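Long-range contacts in glutaconate CoA-transferase subunit A (PDB 1POI), which catalyses the transfer of coenzyme A from acetyl-CoA to glutaconate, (R)-2-hydroxyglutarate and related acids in the hydroxyglutarate pathway of glutamate degradation: residues 120-125 / 162-167; 128-133 / 149-154. All coordinates share one frame; numbering follows the deposited sequence.

Contact 1 of 2, residues 120-125 / 162-167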
ATOM      1  N   PRO A 120      14.718  35.175 -15.784  1.00  8.77           N
ATOM      2  CA  PRO A 120      15.630  35.299 -16.930  1.00  8.66           C
ATOM      3  C   PRO A 120      15.755  33.917 -17.618  1.00 11.93           C
ATOM      4  O   PRO A 120      16.010  32.897 -16.962  1.00 11.60           O
ATOM      5  CB  PRO A 120      16.948  35.745 -16.281  1.00  2.91           C
ATOM      6  CG  PRO A 120      16.967  34.968 -14.946  1.00  2.66           C
ATOM      7  CD  PRO A 120      15.455  34.876 -14.533  1.00 11.25           C
ATOM      8  N   VAL A 121      15.502  33.865 -18.918  1.00 11.90           N
ATOM      9  CA  VAL A 121      15.597  32.608 -19.629  1.00 11.93           C
ATOM     10  C   VAL A 121      16.340  32.809 -20.913  1.00 16.06           C
ATOM     11  O   VAL A 121      16.311  33.884 -21.495  1.00 18.70           O
ATOM     12  CB  VAL A 121      14.195  32.004 -19.994  1.00  9.49           C
ATOM     13  CG1 VAL A 121      13.429  31.613 -18.745  1.00 10.29           C
ATOM     14  CG2 VAL A 121      13.388  32.955 -20.847  1.00  2.00           C
ATOM     15  N   THR A 122      17.016  31.768 -21.367  1.00 20.03           N
ATOM     16  CA  THR A 122      17.715  31.843 -22.637  1.00 22.18           C
ATOM     17  C   THR A 122      16.796  31.208 -23.720  1.00 23.69           C
ATOM     18  O   THR A 122      17.267  30.523 -24.633  1.00 26.25           O
ATOM     19  CB  THR A 122      19.047  31.106 -22.530  1.00 21.49           C
ATOM     20  OG1 THR A 122      19.033  30.269 -21.360  1.00 25.31           O
ATOM     21  CG2 THR A 122      20.187  32.091 -22.441  1.00 16.44           C
ATOM     22  N   LEU A 123      15.493  31.492 -23.641  1.00 21.77           N
ATOM     23  CA  LEU A 123      14.506  30.921 -24.558  1.00 18.95           C
ATOM     24  C   LEU A 123      13.685  32.004 -25.225  1.00 18.19           C
ATOM     25  O   LEU A 123      13.569  33.099 -24.700  1.00 18.05           O
ATOM     26  CB  LEU A 123      13.550  29.984 -23.787  1.00 16.85           C
ATOM     27  CG  LEU A 123      14.086  28.701 -23.137  1.00 10.84           C
ATOM     28  CD1 LEU A 123      13.072  28.114 -22.195  1.00  7.26           C
ATOM     29  CD2 LEU A 123      14.481  27.699 -24.207  1.00 12.46           C
ATOM     30  N   MET A 124      13.077  31.655 -26.357  1.00 17.81           N
ATOM     31  CA  MET A 124      12.223  32.550 -27.141  1.00 16.37           C
ATOM     32  C   MET A 124      12.943  33.526 -28.060  1.00 16.39           C
ATOM     33  O   MET A 124      12.314  34.105 -28.944  1.00 15.36           O
ATOM     34  CB  MET A 124      11.232  33.302 -26.255  1.00 13.01           C
ATOM     35  CG  MET A 124      10.279  32.410 -25.496  1.00 16.37           C
ATOM     36  SD  MET A 124       9.037  33.308 -24.521  1.00 16.98           S
ATOM     37  CE  MET A 124       9.611  34.945 -24.715  1.00 20.83           C
ATOM     38  N   GLN A 125      14.257  33.660 -27.907  1.00 16.51           N
ATOM     39  CA  GLN A 125      15.022  34.585 -28.745  1.00 18.81           C
ATOM     40  C   GLN A 125      15.151  34.098 -30.179  1.00 19.82           C
ATOM     41  O   GLN A 125      15.056  32.898 -30.444  1.00 24.50           O
ATOM     42  CB  GLN A 125      16.426  34.838 -28.164  1.00 19.75           C
ATOM     43  CG  GLN A 125      17.405  33.676 -28.237  1.00 18.38           C
ATOM     44  CD  GLN A 125      17.270  32.696 -27.079  1.00 22.64           C
ATOM     45  OE1 GLN A 125      16.313  32.752 -26.309  1.00 25.31           O
ATOM     46  NE2 GLN A 125      18.239  31.800 -26.946  1.00 21.37           N
ATOM     47  N   GLU A 162      26.763  38.528 -23.908  1.00 48.45           N
ATOM     48  CA  GLU A 162      25.589  37.680 -23.952  1.00 47.36           C
ATOM     49  C   GLU A 162      24.410  38.335 -23.222  1.00 46.28           C
ATOM     50  O   GLU A 162      24.578  38.960 -22.163  1.00 44.59           O
ATOM     51  CB  GLU A 162      25.898  36.298 -23.350  1.00 47.28           C
ATOM     52  CG  GLU A 162      24.634  35.472 -23.047  1.00 51.59           C
ATOM     53  CD  GLU A 162      24.901  34.043 -22.583  1.00 51.54           C
ATOM     54  OE1 GLU A 162      25.731  33.348 -23.213  1.00 54.45           O
ATOM     55  OE2 GLU A 162      24.242  33.609 -21.611  1.00 46.98           O
ATOM     56  N   LYS A 163      23.226  38.207 -23.822  1.00 44.17           N
ATOM     57  CA  LYS A 163      21.989  38.742 -23.265  1.00 41.28           C
ATOM     58  C   LYS A 163      20.971  37.607 -23.134  1.00 38.71           C
ATOM     59  O   LYS A 163      21.051  36.592 -23.847  1.00 38.06           O
ATOM     60  CB  LYS A 163      21.401  39.859 -24.146  1.00 43.40           C
ATOM     61  CG  LYS A 163      22.372  40.988 -24.467  1.00 49.30           C
ATOM     62  CD  LYS A 163      21.660  42.308 -24.780  1.00 54.34           C
ATOM     63  CE  LYS A 163      21.094  42.950 -23.510  1.00 57.06           C
ATOM     64  NZ  LYS A 163      20.704  44.386 -23.662  1.00 57.71           N
ATOM     65  N   VAL A 164      20.058  37.767 -22.176  1.00 33.20           N
ATOM     66  CA  VAL A 164      19.000  36.804 -21.909  1.00 27.59           C
ATOM     67  C   VAL A 164      17.652  37.557 -22.003  1.00 25.80           C
ATOM     68  O   VAL A 164      17.618  38.792 -22.088  1.00 28.20           O
ATOM     69  CB  VAL A 164      19.177  36.125 -20.492  1.00 25.98           C
ATOM     70  CG1 VAL A 164      20.647  35.928 -20.167  1.00 23.28           C
ATOM     71  CG2 VAL A 164      18.476  36.915 -19.381  1.00 25.21           C
ATOM     72  N   VAL A 165      16.554  36.816 -21.992  1.00 19.09           N
ATOM     73  CA  VAL A 165      15.227  37.390 -22.073  1.00 12.30           C
ATOM     74  C   VAL A 165      14.684  37.400 -20.663  1.00 12.15           C
ATOM     75  O   VAL A 165      14.679  36.357 -19.996  1.00  9.82           O
ATOM     76  CB  VAL A 165      14.316  36.523 -22.984  1.00 11.83           C
ATOM     77  CG1 VAL A 165      12.867  37.006 -22.945  1.00 11.70           C
ATOM     78  CG2 VAL A 165      14.835  36.556 -24.410  1.00  7.36           C
ATOM     79  N   ALA A 166      14.319  38.584 -20.170  1.00 10.22           N
ATOM     80  CA  ALA A 166      13.775  38.690 -18.822  1.00  8.92           C
ATOM     81  C   ALA A 166      12.277  38.730 -18.984  1.00 11.43           C
ATOM     82  O   ALA A 166      11.768  39.420 -19.876  1.00 17.77           O
ATOM     83  CB  ALA A 166      14.281  39.932 -18.131  1.00  6.52           C
ATOM     84  N   VAL A 167      11.570  38.012 -18.121  1.00 10.86           N
ATOM     85  CA  VAL A 167      10.122  37.908 -18.201  1.00 11.18           C
ATOM     86  C   VAL A 167       9.470  38.250 -16.863  1.00 12.91           C
ATOM     87  O   VAL A 167       9.917  37.805 -15.814  1.00 12.78           O
ATOM     88  CB  VAL A 167       9.738  36.462 -18.661  1.00  7.74           C
ATOM     89  CG1 VAL A 167       8.327  36.144 -18.339  1.00  9.27           C
ATOM     90  CG2 VAL A 167       9.928  36.321 -20.140  1.00  9.24           C
TER
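Val121 and Val165 face each other as an antiparallel hydrogen-bonded pair, and each uses both its N-H and its carbonyl on the other. Val121 N gives its proton to Val165 O at 2.8 Å, and Val165 N returns one to Val121 O at 3.0 Å; both bonds are nearly straight at hydrogen. Val165 O takes a second, weaker partner, the CA-H of Pro120, with Pro120 CA 3.4 Å from that oxygen. Proline suits its place because Pro120 and Ala166 form the neighbouring non-hydrogen-bonded pair, where a residue without an N-H forfeits no bond to the partner strand.

The two pairs join strand 118-121, within this chain an outer strand of a three-stranded antiparallel sheet, to its central strand 162-168, which hydrogen-bonds on its other side to 152-156. Beta-branched valines fit such extended chain. Val164 CG2 packs on Pro120 CB at 3.6 Å, a patch beside which Pro117 and Pro120 of a second copy of this subunit lie. Val165 turns to the other face, where its CG1, anti to the backbone N (chi1 173°), lies 4.2 Å from Met124 CE.

Past Val121 the chain bends away, and Gln125 folds back to hold the bend: its NE2 donates to Thr122 O at 2.8 Å. The oxygen Thr122 O lies in the plane of the Gln125 amide, but NE2 stands well above the plane of the carbonyl, off its lone pairs. Gln125 NE2 also donates to the backbone of the partner protein's chain, which supplies an aromatic side chain to bond Thr122 OG1 as well. Glu162 brings OE2 within 4.4 Å of Thr122 CG2, yet its carboxylate is satisfied by Lys159 at OE1 and Asn156 ND2 at OE2.

Contact 2 of 2, residues 128-133 / 149-154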
ATOM      1  N   GLY A 128       9.867  34.432 -33.480  1.00 24.00           N
ATOM      2  CA  GLY A 128       8.867  35.458 -33.628  1.00 20.36           C
ATOM      3  C   GLY A 128       8.250  35.698 -32.281  1.00 19.25           C
ATOM      4  O   GLY A 128       7.503  36.657 -32.116  1.00 24.10           O
ATOM      5  N   LEU A 129       8.556  34.834 -31.319  1.00 16.62           N
ATOM      6  CA  LEU A 129       8.031  34.982 -29.960  1.00 17.54           C
ATOM      7  C   LEU A 129       8.637  36.199 -29.241  1.00 16.31           C
ATOM      8  O   LEU A 129       8.218  36.537 -28.139  1.00 14.80           O
ATOM      9  CB  LEU A 129       8.248  33.700 -29.160  1.00 17.33           C
ATOM     10  CG  LEU A 129       7.303  32.588 -29.592  1.00 16.91           C
ATOM     11  CD1 LEU A 129       7.961  31.236 -29.453  1.00 16.17           C
ATOM     12  CD2 LEU A 129       6.043  32.665 -28.752  1.00 21.26           C
ATOM     13  N   THR A 130       9.689  36.778 -29.827  1.00 15.51           N
ATOM     14  CA  THR A 130      10.304  37.983 -29.289  1.00 15.94           C
ATOM     15  C   THR A 130      10.138  39.092 -30.328  1.00 19.59           C
ATOM     16  O   THR A 130      10.081  40.284 -29.997  1.00 24.39           O
ATOM     17  CB  THR A 130      11.805  37.832 -28.957  1.00 13.68           C
ATOM     18  OG1 THR A 130      12.551  37.407 -30.114  1.00 13.03           O
ATOM     19  CG2 THR A 130      12.005  36.915 -27.767  1.00  7.00           C
ATOM     20  N   ASP A 131      10.063  38.701 -31.590  1.00 17.95           N
ATOM     21  CA  ASP A 131       9.885  39.671 -32.649  1.00 19.78           C
ATOM     22  C   ASP A 131       8.456  40.183 -32.772  1.00 19.49           C
ATOM     23  O   ASP A 131       8.223  41.091 -33.557  1.00 21.50           O
ATOM     24  CB  ASP A 131      10.313  39.086 -33.997  1.00 24.05           C
ATOM     25  CG  ASP A 131      11.797  38.815 -34.075  1.00 28.23           C
ATOM     26  OD1 ASP A 131      12.409  38.478 -33.032  1.00 34.09           O
ATOM     27  OD2 ASP A 131      12.350  38.937 -35.192  1.00 30.83           O
ATOM     28  N   GLU A 132       7.502  39.593 -32.052  1.00 17.95           N
ATOM     29  CA  GLU A 132       6.101  40.018 -32.137  1.00 18.82           C
ATOM     30  C   GLU A 132       5.390  40.043 -30.783  1.00 20.11           C
ATOM     31  O   GLU A 132       5.394  39.042 -30.062  1.00 21.70           O
ATOM     32  CB  GLU A 132       5.286  39.077 -33.044  1.00 18.88           C
ATOM     33  CG  GLU A 132       5.685  38.995 -34.511  1.00 22.66           C
ATOM     34  CD  GLU A 132       5.438  40.280 -35.308  1.00 27.47           C
ATOM     35  OE1 GLU A 132       4.308  40.826 -35.296  1.00 30.72           O
ATOM     36  OE2 GLU A 132       6.384  40.733 -35.988  1.00 28.21           O
ATOM     37  N   TRP A 133       4.758  41.171 -30.446  1.00 20.29           N
ATOM     38  CA  TRP A 133       3.986  41.269 -29.203  1.00 17.09           C
ATOM     39  C   TRP A 133       2.521  41.098 -29.569  1.00 13.64           C
ATOM     40  O   TRP A 133       2.029  41.690 -30.531  1.00 11.15           O
ATOM     41  CB  TRP A 133       4.147  42.623 -28.528  1.00 18.41           C
ATOM     42  CG  TRP A 133       5.470  42.861 -27.911  1.00 22.58           C
ATOM     43  CD1 TRP A 133       6.681  42.432 -28.366  1.00 21.11           C
ATOM     44  CD2 TRP A 133       5.734  43.659 -26.751  1.00 22.81           C
ATOM     45  NE1 TRP A 133       7.685  42.922 -27.562  1.00 24.12           N
ATOM     46  CE2 TRP A 133       7.127  43.681 -26.564  1.00 23.52           C
ATOM     47  CE3 TRP A 133       4.918  44.364 -25.852  1.00 22.75           C
ATOM     48  CZ2 TRP A 133       7.729  44.383 -25.520  1.00 22.98           C
ATOM     49  CZ3 TRP A 133       5.517  45.063 -24.816  1.00 21.35           C
ATOM     50  CH2 TRP A 133       6.904  45.065 -24.659  1.00 23.29           C
ATOM     51  N   ASP A 149       5.314  45.426 -20.167  1.00 20.07           N
ATOM     52  CA  ASP A 149       6.269  44.823 -21.105  1.00 18.25           C
ATOM     53  C   ASP A 149       6.145  43.308 -21.180  1.00 16.23           C
ATOM     54  O   ASP A 149       6.045  42.636 -20.146  1.00 13.13           O
ATOM     55  CB  ASP A 149       7.700  45.163 -20.721  1.00 15.63           C
ATOM     56  CG  ASP A 149       8.022  46.604 -20.953  1.00 18.72           C
ATOM     57  OD1 ASP A 149       8.325  46.986 -22.108  1.00 18.02           O
ATOM     58  OD2 ASP A 149       7.967  47.365 -19.973  1.00 21.39           O
ATOM     59  N   LYS A 150       6.081  42.791 -22.404  1.00 14.56           N
ATOM     60  CA  LYS A 150       6.010  41.358 -22.615  1.00 15.38           C
ATOM     61  C   LYS A 150       7.338  40.765 -22.082  1.00 17.34           C
ATOM     62  O   LYS A 150       7.337  39.836 -21.270  1.00 19.43           O
ATOM     63  CB  LYS A 150       5.846  41.060 -24.108  1.00 14.95           C
ATOM     64  CG  LYS A 150       5.816  39.580 -24.433  1.00 12.44           C
ATOM     65  CD  LYS A 150       5.685  39.327 -25.914  1.00 13.71           C
ATOM     66  CE  LYS A 150       5.575  37.834 -26.151  1.00 14.69           C
ATOM     67  NZ  LYS A 150       5.033  37.508 -27.473  1.00 14.77           N
ATOM     68  N   PHE A 151       8.460  41.348 -22.495  1.00 14.89           N
ATOM     69  CA  PHE A 151       9.771  40.891 -22.045  1.00 14.95           C
ATOM     70  C   PHE A 151      10.768  42.046 -22.177  1.00 17.79           C
ATOM     71  O   PHE A 151      10.422  43.124 -22.677  1.00 18.24           O
ATOM     72  CB  PHE A 151      10.239  39.691 -22.898  1.00 12.18           C
ATOM     73  CG  PHE A 151      10.722  40.063 -24.273  1.00  2.00           C
ATOM     74  CD1 PHE A 151       9.823  40.267 -25.305  1.00  3.73           C
ATOM     75  CD2 PHE A 151      12.067  40.267 -24.513  1.00  2.00           C
ATOM     76  CE1 PHE A 151      10.261  40.681 -26.570  1.00  4.83           C
ATOM     77  CE2 PHE A 151      12.521  40.682 -25.769  1.00  2.00           C
ATOM     78  CZ  PHE A 151      11.622  40.893 -26.796  1.00  2.00           C
ATOM     79  N   LYS A 152      12.008  41.806 -21.768  1.00 18.50           N
ATOM     80  CA  LYS A 152      13.068  42.809 -21.866  1.00 17.53           C
ATOM     81  C   LYS A 152      14.394  42.077 -22.036  1.00 16.31           C
ATOM     82  O   LYS A 152      14.673  41.134 -21.299  1.00 17.03           O
ATOM     83  CB  LYS A 152      13.099  43.646 -20.588  1.00 18.29           C
ATOM     84  CG  LYS A 152      12.765  45.105 -20.780  1.00 21.61           C
ATOM     85  CD  LYS A 152      12.171  45.704 -19.513  1.00 24.97           C
ATOM     86  CE  LYS A 152      12.235  47.229 -19.521  1.00 27.45           C
ATOM     87  NZ  LYS A 152      11.593  47.846 -20.729  1.00 32.97           N
ATOM     88  N   TYR A 153      15.146  42.418 -23.071  1.00 15.99           N
ATOM     89  CA  TYR A 153      16.449  41.787 -23.292  1.00 20.28           C
ATOM     90  C   TYR A 153      17.432  42.416 -22.325  1.00 23.12           C
ATOM     91  O   TYR A 153      17.559  43.638 -22.269  1.00 25.45           O
ATOM     92  CB  TYR A 153      16.958  42.032 -24.714  1.00 21.73           C
ATOM     93  CG  TYR A 153      16.360  41.139 -25.763  1.00 23.36           C
ATOM     94  CD1 TYR A 153      16.330  39.757 -25.590  1.00 21.81           C
ATOM     95  CD2 TYR A 153      15.849  41.670 -26.940  1.00 22.12           C
ATOM     96  CE1 TYR A 153      15.805  38.929 -26.570  1.00 25.07           C
ATOM     97  CE2 TYR A 153      15.323  40.852 -27.925  1.00 24.84           C
ATOM     98  CZ  TYR A 153      15.305  39.479 -27.733  1.00 23.35           C
ATOM     99  OH  TYR A 153      14.788  38.659 -28.708  1.00 25.99           O
ATOM    100  N   ILE A 154      18.154  41.599 -21.580  1.00 23.71           N
ATOM    101  CA  ILE A 154      19.095  42.146 -20.623  1.00 21.00           C
ATOM    102  C   ILE A 154      20.395  41.407 -20.752  1.00 21.08           C
ATOM    103  O   ILE A 154      20.405  40.280 -21.213  1.00 24.63           O
ATOM    104  CB  ILE A 154      18.570  41.997 -19.180  1.00 19.08           C
ATOM    105  CG1 ILE A 154      18.484  40.518 -18.788  1.00 16.36           C
ATOM    106  CG2 ILE A 154      17.208  42.680 -19.050  1.00 16.17           C
ATOM    107  CD1 ILE A 154      18.256  40.271 -17.297  1.00 14.63           C
TER
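Lys150 leaves its backbone with CG anti to N (chi1 178°) and stays extended to its end, a shape that carries it across Trp133, whose chi1 of -71° swings the indole against Lys150 and Asp149. Here the short helix 128-131 and the turn after it pack on the loop before strand 152-156 and on the start of that strand, an outer one of the three-stranded antiparallel sheet within this chain. Lys150 CB lies over the centre of the indole's six-membered ring, 3.7 Å from its centroid, a CH-pi contact, while Asp149 OD1 approaches the ring edge in plane. The amine then reaches Glu132 O, with NZ 3.0 Å away and in the carbonyl plane, and more weakly Leu129 O; its charge is met by Glu98. A lysine thus offers both an apolar stem and a cationic tip. With an alanine at Trp133 the Lys150 stem would probably lose its flat support, and a gap is likely to open beside Phe151. Phe151 meets the indole obliquely, ring planes 53° apart, and Thr130 CG2 sits over one face of the phenyl ring. Thr130 OG1 lies 2.9 Å from Tyr153 OH, with Asp131 OD1 and Ser127 O also near enough to accept its proton.

Followed from the N-terminal side, the chain reaches strand 118-121, bends, and enters helix 128-131. It then passes through helix 137-141 and returns at 149-154, where contact 2 closes the shorter loop. After a turn it comes back along strand 162-168, and contact 1 closes the longer loop, with contact 2 nested inside. The sheet unites them: strand 162-168 lies between 118-121 and 152-156, so the outer strands of the two contacts share one central neighbour. Contact 1 adds the third strand; contact 2 fastens the helix to the incoming chain. Their centres are 9 Å apart, and both touch the second copy of the subunit.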